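Local coordinates for protein amidohydrolase (Xanthomonas campestris pv. campestris, PDB 4DZH) that is a zinc-bound amidohydrolase of the ATZ/TRZ family that probably deaminates adenosine-type nucleosides such as 5'-methylthioadenosine, at residues A[218-232]-A[260-273]. Sequence-based numbering, arbitrary orientation.
Sequences ADQLDMPVHLHTHET and RLIAVHMTQLTEAE. With ZN (zinc ion), chain E; ZN (zinc ion), chain H.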
ATOM      1  N   ALA A 218       0.412  13.958 -34.604  1.00 27.61           N
ATOM      2  CA  ALA A 218       0.897  14.467 -33.317  1.00 27.16           C
ATOM      3  C   ALA A 218       1.822  15.690 -33.510  1.00 29.76           C
ATOM      4  O   ALA A 218       1.778  16.632 -32.725  1.00 28.03           O
ATOM      5  CB  ALA A 218       1.597  13.393 -32.548  1.00 25.46           C
ATOM      6  N   ASP A 219       2.663  15.679 -34.547  1.00 30.81           N
ATOM      7  CA  ASP A 219       3.455  16.865 -34.884  1.00 37.89           C
ATOM      8  C   ASP A 219       2.565  17.993 -35.417  1.00 35.10           C
ATOM      9  O   ASP A 219       2.641  19.119 -34.935  1.00 34.66           O
ATOM     10  CB  ASP A 219       4.551  16.515 -35.900  1.00 48.99           C
ATOM     11  CG  ASP A 219       5.234  17.755 -36.496  1.00 57.58           C
ATOM     12  OD1 ASP A 219       6.011  18.420 -35.767  1.00 60.24           O
ATOM     13  OD2 ASP A 219       5.001  18.056 -37.696  1.00 60.66           O
ATOM     14  N   GLN A 220       1.691  17.684 -36.371  1.00 32.66           N
ATOM     15  CA  GLN A 220       0.776  18.683 -36.943  1.00 36.05           C
ATOM     16  C   GLN A 220      -0.131  19.385 -35.923  1.00 37.15           C
ATOM     17  O   GLN A 220      -0.361  20.598 -36.003  1.00 36.52           O
ATOM     18  CB  GLN A 220      -0.092  18.024 -38.014  1.00 40.07           C
ATOM     19  CG  GLN A 220      -1.147  18.919 -38.645  1.00 44.81           C
ATOM     20  CD  GLN A 220      -2.033  18.168 -39.632  1.00 44.93           C
ATOM     21  OE1 GLN A 220      -1.549  17.384 -40.458  1.00 44.28           O
ATOM     22  NE2 GLN A 220      -3.339  18.397 -39.543  1.00 47.26           N
ATOM     23  N   LEU A 221      -0.692  18.618 -34.992  1.00 31.78           N
ATOM     24  CA  LEU A 221      -1.681  19.180 -34.067  1.00 32.91           C
ATOM     25  C   LEU A 221      -1.068  19.495 -32.715  1.00 31.22           C
ATOM     26  O   LEU A 221      -1.759  19.992 -31.808  1.00 31.51           O
ATOM     27  CB  LEU A 221      -2.850  18.218 -33.870  1.00 29.21           C
ATOM     28  CG  LEU A 221      -3.526  17.733 -35.144  1.00 33.50           C
ATOM     29  CD1 LEU A 221      -4.467  16.588 -34.821  1.00 31.43           C
ATOM     30  CD2 LEU A 221      -4.277  18.887 -35.853  1.00 34.76           C
ATOM     31  N   ASP A 222       0.223  19.196 -32.570  1.00 32.11           N
ATOM     32  CA  ASP A 222       0.952  19.456 -31.327  1.00 31.74           C
ATOM     33  C   ASP A 222       0.334  18.713 -30.119  1.00 30.70           C
ATOM     34  O   ASP A 222      -0.199  19.330 -29.168  1.00 32.24           O
ATOM     35  CB  ASP A 222       1.057  20.961 -31.060  1.00 39.61           C
ATOM     36  CG  ASP A 222       2.000  21.284 -29.911  1.00 45.66           C
ATOM     37  OD1 ASP A 222       2.956  20.504 -29.693  1.00 45.19           O
ATOM     38  OD2 ASP A 222       1.784  22.322 -29.236  1.00 48.59           O
ATOM     39  N   MET A 223       0.402  17.379 -30.205  1.00 26.55           N
ATOM     40  CA  MET A 223      -0.138  16.484 -29.176  1.00 23.64           C
ATOM     41  C   MET A 223       0.917  15.456 -28.700  1.00 28.43           C
ATOM     42  O   MET A 223       1.748  14.980 -29.464  1.00 28.79           O
ATOM     43  CB  MET A 223      -1.402  15.763 -29.694  1.00 24.79           C
ATOM     44  CG  MET A 223      -2.637  16.633 -29.915  1.00 26.41           C
ATOM     45  SD  MET A 223      -3.742  15.824 -31.088  1.00 31.40           S
ATOM     46  CE  MET A 223      -4.424  14.574 -29.983  1.00 37.05           C
ATOM     47  N   PRO A 224       0.891  15.087 -27.411  1.00 25.40           N
ATOM     48  CA  PRO A 224       1.730  13.972 -26.959  1.00 23.32           C
ATOM     49  C   PRO A 224       1.222  12.623 -27.488  1.00 21.17           C
ATOM     50  O   PRO A 224       0.098  12.573 -28.013  1.00 22.31           O
ATOM     51  CB  PRO A 224       1.571  14.029 -25.430  1.00 22.92           C
ATOM     52  CG  PRO A 224       1.140  15.423 -25.147  1.00 24.53           C
ATOM     53  CD  PRO A 224       0.266  15.801 -26.287  1.00 23.16           C
ATOM     54  N   VAL A 225       2.047  11.578 -27.384  1.00 23.29           N
ATOM     55  CA  VAL A 225       1.690  10.218 -27.791  1.00 24.39           C
ATOM     56  C   VAL A 225       1.771   9.306 -26.562  1.00 21.24           C
ATOM     57  O   VAL A 225       2.831   9.110 -26.022  1.00 23.24           O
ATOM     58  CB  VAL A 225       2.650   9.727 -28.915  1.00 22.72           C
ATOM     59  CG1 VAL A 225       2.330   8.306 -29.306  1.00 23.71           C
ATOM     60  CG2 VAL A 225       2.565  10.671 -30.121  1.00 23.11           C
ATOM     61  N   HIS A 226       0.637   8.741 -26.130  1.00 18.69           N
ATOM     62  CA  HIS A 226       0.543   7.962 -24.873  1.00 20.95           C
ATOM     63  C   HIS A 226       0.447   6.470 -25.215  1.00 20.42           C
ATOM     64  O   HIS A 226      -0.592   6.033 -25.719  1.00 19.60           O
ATOM     65  CB  HIS A 226      -0.756   8.414 -24.191  1.00 17.31           C
ATOM     66  CG  HIS A 226      -1.047   7.772 -22.860  1.00 15.37           C
ATOM     67  ND1 HIS A 226      -2.156   8.135 -22.101  1.00 18.45           N
ATOM     68  CD2 HIS A 226      -0.430   6.790 -22.163  1.00 15.84           C
ATOM     69  CE1 HIS A 226      -2.183   7.418 -20.994  1.00 14.88           C
ATOM     70  NE2 HIS A 226      -1.149   6.590 -21.003  1.00 15.37           N
ATOM     71  N   LEU A 227       1.502   5.693 -24.940  1.00 18.14           N
ATOM     72  CA  LEU A 227       1.622   4.337 -25.487  1.00 19.40           C
ATOM     73  C   LEU A 227       2.080   3.299 -24.466  1.00 17.73           C
ATOM     74  O   LEU A 227       3.182   3.412 -23.899  1.00 19.92           O
ATOM     75  CB  LEU A 227       2.613   4.356 -26.643  1.00 20.67           C
ATOM     76  CG  LEU A 227       3.019   3.044 -27.302  1.00 20.76           C
ATOM     77  CD1 LEU A 227       1.840   2.492 -28.042  1.00 20.98           C
ATOM     78  CD2 LEU A 227       4.192   3.287 -28.300  1.00 28.58           C
ATOM     79  N   HIS A 228       1.276   2.261 -24.245  1.00 19.45           N
ATOM     80  CA  HIS A 228       1.790   1.087 -23.524  1.00 18.51           C
ATOM     81  C   HIS A 228       2.996   0.509 -24.252  1.00 19.49           C
ATOM     82  O   HIS A 228       2.852   0.073 -25.407  1.00 20.75           O
ATOM     83  CB  HIS A 228       0.744  -0.023 -23.400  1.00 18.73           C
ATOM     84  CG  HIS A 228      -0.515   0.364 -22.684  1.00 17.27           C
ATOM     85  ND1 HIS A 228      -1.719   0.454 -23.343  1.00 18.67           N
ATOM     86  CD2 HIS A 228      -0.788   0.555 -21.368  1.00 20.20           C
ATOM     87  CE1 HIS A 228      -2.675   0.727 -22.472  1.00 18.14           C
ATOM     88  NE2 HIS A 228      -2.143   0.797 -21.266  1.00 15.09           N
ATOM     89  N   THR A 229       4.154   0.455 -23.598  1.00 20.01           N
ATOM     90  CA  THR A 229       5.395   0.066 -24.295  1.00 20.59           C
ATOM     91  C   THR A 229       6.242  -0.921 -23.484  1.00 23.29           C
ATOM     92  O   THR A 229       6.631  -0.632 -22.342  1.00 19.89           O
ATOM     93  CB  THR A 229       6.248   1.316 -24.572  1.00 19.10           C
ATOM     94  OG1 THR A 229       5.469   2.321 -25.232  1.00 23.47           O
ATOM     95  CG2 THR A 229       7.482   0.986 -25.473  1.00 21.62           C
ATOM     96  N   HIS A 230       6.588  -2.080 -24.065  1.00 23.46           N
ATOM     97  CA  HIS A 230       7.468  -3.036 -23.374  1.00 23.29           C
ATOM     98  C   HIS A 230       6.920  -3.471 -21.997  1.00 25.73           C
ATOM     99  O   HIS A 230       7.659  -3.618 -20.999  1.00 24.93           O
ATOM    100  CB  HIS A 230       8.920  -2.515 -23.241  1.00 23.34           C
ATOM    101  CG  HIS A 230       9.723  -2.647 -24.501  1.00 25.11           C
ATOM    102  ND1 HIS A 230      11.050  -3.019 -24.485  1.00 27.25           N
ATOM    103  CD2 HIS A 230       9.395  -2.435 -25.798  1.00 27.51           C
ATOM    104  CE1 HIS A 230      11.504  -3.054 -25.732  1.00 27.91           C
ATOM    105  NE2 HIS A 230      10.522  -2.699 -26.544  1.00 27.28           N
ATOM    106  N   GLU A 231       5.615  -3.694 -21.962  1.00 21.86           N
ATOM    107  CA  GLU A 231       4.957  -4.074 -20.740  1.00 21.18           C
ATOM    108  C   GLU A 231       5.260  -5.529 -20.343  1.00 20.54           C
ATOM    109  O   GLU A 231       5.306  -5.883 -19.166  1.00 22.63           O
ATOM    110  CB  GLU A 231       3.440  -3.831 -20.871  1.00 17.92           C
ATOM    111  CG  GLU A 231       2.714  -4.203 -19.568  1.00 20.99           C
ATOM    112  CD  GLU A 231       1.227  -3.929 -19.597  1.00 24.86           C
ATOM    113  OE1 GLU A 231       0.694  -3.701 -20.695  1.00 27.12           O
ATOM    114  OE2 GLU A 231       0.615  -3.912 -18.491  1.00 19.47           O
ATOM    115  N   THR A 232       5.485  -6.402 -21.342  1.00 22.50           N
ATOM    116  CA  THR A 232       5.653  -7.812 -21.022  1.00 21.87           C
ATOM    117  C   THR A 232       6.752  -8.448 -21.874  1.00 24.09           C
ATOM    118  O   THR A 232       7.051  -7.939 -22.964  1.00 23.92           O
ATOM    119  CB  THR A 232       4.353  -8.645 -21.216  1.00 26.09           C
ATOM    120  OG1 THR A 232       3.980  -8.674 -22.593  1.00 25.77           O
ATOM    121  CG2 THR A 232       3.178  -8.080 -20.406  1.00 20.03           C
ATOM    122  N   ARG A 260       7.769  13.687 -27.538  1.00 32.75           N
ATOM    123  CA  ARG A 260       6.309  13.589 -27.430  1.00 27.61           C
ATOM    124  C   ARG A 260       5.850  12.277 -26.785  1.00 27.86           C
ATOM    125  O   ARG A 260       4.670  12.135 -26.468  1.00 25.24           O
ATOM    126  CB  ARG A 260       5.644  13.665 -28.789  1.00 30.06           C
ATOM    127  CG  ARG A 260       5.807  14.987 -29.507  1.00 28.67           C
ATOM    128  CD  ARG A 260       4.967  15.024 -30.795  1.00 29.64           C
ATOM    129  NE  ARG A 260       5.109  16.305 -31.480  1.00 32.83           N
ATOM    130  CZ  ARG A 260       4.532  17.435 -31.074  1.00 34.71           C
ATOM    131  NH1 ARG A 260       3.777  17.447 -29.977  1.00 33.96           N
ATOM    132  NH2 ARG A 260       4.708  18.564 -31.767  1.00 36.28           N
ATOM    133  N   LEU A 261       6.748  11.318 -26.632  1.00 25.27           N
ATOM    134  CA  LEU A 261       6.363   9.960 -26.229  1.00 26.64           C
ATOM    135  C   LEU A 261       6.233   9.803 -24.731  1.00 25.01           C
ATOM    136  O   LEU A 261       7.180  10.043 -23.991  1.00 25.42           O
ATOM    137  CB  LEU A 261       7.360   8.913 -26.734  1.00 28.72           C
ATOM    138  CG  LEU A 261       7.035   7.429 -26.477  1.00 28.71           C
ATOM    139  CD1 LEU A 261       5.664   7.011 -27.079  1.00 22.49           C
ATOM    140  CD2 LEU A 261       8.153   6.479 -26.972  1.00 29.29           C
ATOM    141  N   ILE A 262       5.063   9.348 -24.303  1.00 19.72           N
ATOM    142  CA  ILE A 262       4.854   8.915 -22.928  1.00 23.42           C
ATOM    143  C   ILE A 262       4.794   7.393 -22.947  1.00 19.90           C
ATOM    144  O   ILE A 262       3.792   6.815 -23.399  1.00 20.40           O
ATOM    145  CB  ILE A 262       3.517   9.478 -22.380  1.00 20.27           C
ATOM    146  CG1 ILE A 262       3.398  10.986 -22.627  1.00 21.36           C
ATOM    147  CG2 ILE A 262       3.375   9.105 -20.900  1.00 16.76           C
ATOM    148  CD1 ILE A 262       1.974  11.560 -22.362  1.00 23.08           C
ATOM    149  N   ALA A 263       5.861   6.729 -22.492  1.00 18.09           N
ATOM    150  CA  ALA A 263       5.972   5.286 -22.609  1.00 19.29           C
ATOM    151  C   ALA A 263       5.563   4.633 -21.304  1.00 20.15           C
ATOM    152  O   ALA A 263       6.238   4.780 -20.283  1.00 20.68           O
ATOM    153  CB  ALA A 263       7.425   4.902 -22.939  1.00 24.19           C
ATOM    154  N   VAL A 264       4.483   3.876 -21.348  1.00 19.58           N
ATOM    155  CA  VAL A 264       3.923   3.317 -20.107  1.00 17.39           C
ATOM    156  C   VAL A 264       4.385   1.886 -19.847  1.00 20.39           C
ATOM    157  O   VAL A 264       4.464   1.052 -20.768  1.00 19.37           O
ATOM    158  CB  VAL A 264       2.400   3.382 -20.173  1.00 18.08           C
ATOM    159  CG1 VAL A 264       1.788   2.924 -18.830  1.00 16.03           C
ATOM    160  CG2 VAL A 264       1.975   4.831 -20.488  1.00 15.83           C
ATOM    161  N   HIS A 265       4.765   1.623 -18.604  1.00 17.04           N
ATOM    162  CA  HIS A 265       5.129   0.288 -18.083  1.00 16.10           C
ATOM    163  C   HIS A 265       6.610   0.021 -18.182  1.00 19.52           C
ATOM    164  O   HIS A 265       7.335   0.047 -17.198  1.00 20.38           O
ATOM    165  CB  HIS A 265       4.272  -0.865 -18.629  1.00 18.87           C
ATOM    166  CG  HIS A 265       2.807  -0.750 -18.279  1.00 18.78           C
ATOM    167  ND1 HIS A 265       2.343  -0.687 -16.976  1.00 17.25           N
ATOM    168  CD2 HIS A 265       1.702  -0.719 -19.071  1.00 19.20           C
ATOM    169  CE1 HIS A 265       1.018  -0.612 -16.979  1.00 17.88           C
ATOM    170  NE2 HIS A 265       0.606  -0.604 -18.239  1.00 17.60           N
ATOM    171  N   MET A 266       7.042  -0.249 -19.401  1.00 20.17           N
ATOM    172  CA  MET A 266       8.471  -0.314 -19.689  1.00 23.63           C
ATOM    173  C   MET A 266       9.191  -1.258 -18.711  1.00 19.71           C
ATOM    174  O   MET A 266      10.228  -0.874 -18.132  1.00 24.32           O
ATOM    175  CB  MET A 266       9.042   1.125 -19.690  1.00 22.74           C
ATOM    176  CG  MET A 266       8.499   2.038 -20.801  1.00 20.53           C
ATOM    177  SD  MET A 266       9.297   1.652 -22.386  1.00 25.27           S
ATOM    178  CE  MET A 266      10.572   2.941 -22.395  1.00 24.35           C
ATOM    179  N   THR A 267       8.658  -2.476 -18.516  1.00 18.00           N
ATOM    180  CA  THR A 267       9.243  -3.481 -17.613  1.00 17.99           C
ATOM    181  C   THR A 267      10.388  -4.251 -18.242  1.00 22.36           C
ATOM    182  O   THR A 267      11.306  -4.704 -17.554  1.00 23.52           O
ATOM    183  CB  THR A 267       8.235  -4.538 -17.124  1.00 21.89           C
ATOM    184  OG1 THR A 267       7.733  -5.278 -18.225  1.00 23.00           O
ATOM    185  CG2 THR A 267       7.038  -3.885 -16.365  1.00 22.25           C
ATOM    186  N   GLN A 268      10.306  -4.428 -19.550  1.00 23.68           N
ATOM    187  CA  GLN A 268      11.317  -5.184 -20.285  1.00 25.35           C
ATOM    188  C   GLN A 268      12.270  -4.185 -20.973  1.00 27.68           C
ATOM    189  O   GLN A 268      11.931  -3.698 -22.060  1.00 33.93           O
ATOM    190  CB  GLN A 268      10.624  -6.005 -21.362  1.00 22.13           C
ATOM    191  CG  GLN A 268       9.483  -6.922 -20.909  1.00 23.24           C
ATOM    192  CD  GLN A 268       9.908  -7.930 -19.873  1.00 31.46           C
ATOM    193  OE1 GLN A 268      10.716  -8.821 -20.150  1.00 32.27           O
ATOM    194  NE2 GLN A 268       9.373  -7.809 -18.676  1.00 31.09           N
ATOM    195  N   LEU A 269      13.437  -3.874 -20.381  1.00 28.26           N
ATOM    196  CA  LEU A 269      14.327  -2.779 -20.891  1.00 25.54           C
ATOM    197  C   LEU A 269      15.879  -2.999 -20.896  1.00 31.12           C
ATOM    198  O   LEU A 269      16.398  -3.591 -19.967  1.00 30.41           O
ATOM    199  CB  LEU A 269      14.118  -1.474 -20.123  1.00 32.36           C
ATOM    200  CG  LEU A 269      12.962  -0.487 -20.300  1.00 32.06           C
ATOM    201  CD1 LEU A 269      13.240   0.823 -19.537  1.00 30.53           C
ATOM    202  CD2 LEU A 269      12.648  -0.182 -21.777  1.00 32.83           C
ATOM    203  N   THR A 270      16.588  -2.435 -21.888  1.00 33.02           N
ATOM    204  CA  THR A 270      18.068  -2.382 -21.873  1.00 31.62           C
ATOM    205  C   THR A 270      18.655  -1.009 -21.528  1.00 35.27           C
ATOM    206  O   THR A 270      17.928   0.008 -21.538  1.00 36.26           O
ATOM    207  CB  THR A 270      18.634  -2.587 -23.318  1.00 34.09           C
ATOM    208  OG1 THR A 270      18.313  -1.425 -24.124  1.00 35.47           O
ATOM    209  CG2 THR A 270      18.072  -3.838 -23.980  1.00 26.07           C
ATOM    210  N   GLU A 271      19.989  -0.947 -21.349  1.00 35.12           N
ATOM    211  CA  GLU A 271      20.660   0.339 -21.059  1.00 36.19           C
ATOM    212  C   GLU A 271      20.624   1.309 -22.232  1.00 40.56           C
ATOM    213  O   GLU A 271      20.283   2.496 -22.066  1.00 42.59           O
ATOM    214  CB  GLU A 271      22.116   0.178 -20.527  1.00 52.74           C
ATOM    215  CG  GLU A 271      22.301   0.107 -18.973  1.00 44.72           C
ATOM    216  CD  GLU A 271      22.080   1.447 -18.168  1.00 55.05           C
ATOM    217  OE1 GLU A 271      22.707   2.522 -18.444  1.00 52.54           O
ATOM    218  OE2 GLU A 271      21.293   1.393 -17.187  1.00 55.28           O
ATOM    219  N   ALA A 272      20.981   0.801 -23.415  1.00 39.76           N
ATOM    220  CA  ALA A 272      20.787   1.503 -24.677  1.00 42.67           C
ATOM    221  C   ALA A 272      19.447   2.216 -24.691  1.00 39.39           C
ATOM    222  O   ALA A 272      19.352   3.427 -24.964  1.00 40.28           O
ATOM    223  CB  ALA A 272      20.845   0.496 -25.822  1.00 44.74           C
ATOM    224  N   GLU A 273      18.406   1.467 -24.364  1.00 40.81           N
ATOM    225  CA  GLU A 273      17.051   2.021 -24.343  1.00 41.20           C
ATOM    226  C   GLU A 273      16.866   3.152 -23.328  1.00 32.99           C
ATOM    227  O   GLU A 273      16.242   4.198 -23.668  1.00 32.82           O
ATOM    228  CB  GLU A 273      16.033   0.902 -24.188  1.00 41.57           C
ATOM    229  CG  GLU A 273      15.976   0.112 -25.487  1.00 40.59           C
ATOM    230  CD  GLU A 273      15.293  -1.231 -25.379  1.00 34.54           C
ATOM    231  OE1 GLU A 273      15.115  -1.695 -24.256  1.00 34.18           O
ATOM    232  OE2 GLU A 273      14.932  -1.794 -26.452  1.00 37.95           O
TER
HETATM  233 ZN    ZN E 504      -2.882   0.709 -19.228  1.00 17.64          ZN
HETATM  234 ZN    ZN H 507      -3.165  21.574 -31.280  0.80 38.99          ZN
HETATM  235  O   HOH W   1      -2.490  21.010 -29.310  0.80 36.12           O
HETATM  236  O   HOH W   2      -1.976  -1.085 -18.996  1.00 18.19           O
HETATM  237  O   HOH W   3      -3.886  23.118 -30.037  0.80 39.58           O
HETATM  238  O   HOH W   4      -2.837  22.674 -33.178  0.80 28.39           O
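Leu227 O is gripped twice: Val264 N bonds to it across the strands at 2.9 Å, while the hydroxyl of Thr229 reaches it from the opposite face of the carbonyl plane. This is one link in the parallel pairing of strands 225-229 and 261-265, neighbours in the TIM barrel, where backbone bonds alternate from Val225 N to Arg260 O through to Met266 N on Thr229 O. At the C-terminal ends of the two strands lies the metal site. His228 NE2 binds zinc at 2.2 Å, with His79, His81, Asp316 and a water completing it; that water is also hydrogen-bonded to His265 NE2 (2.7 Å). His228 and His265 run side by side, rim to rim, their planes 8° apart. The His265 ring is sandwiched between Val264 CG1 and the Glu231 carboxylate, stacked 10° from parallel; Glu231 CG, anti to the backbone N (chi1 -179°), starts an extended chain alongside the ring. Beyond them, His230 ND1 donates in its ring plane to Gln268 O at 2.7 Å, tying the two loops together. At the far end Arg260 NH1 makes a salt bridge to Asp222 OD1 (3.2 Å), which lies in the guanidinium plane; NH2 adds a weak bond. Zinc on His228 and the His265 ring hold one water between them, consistent with a hydrolytic centre whose water is positioned from both strands.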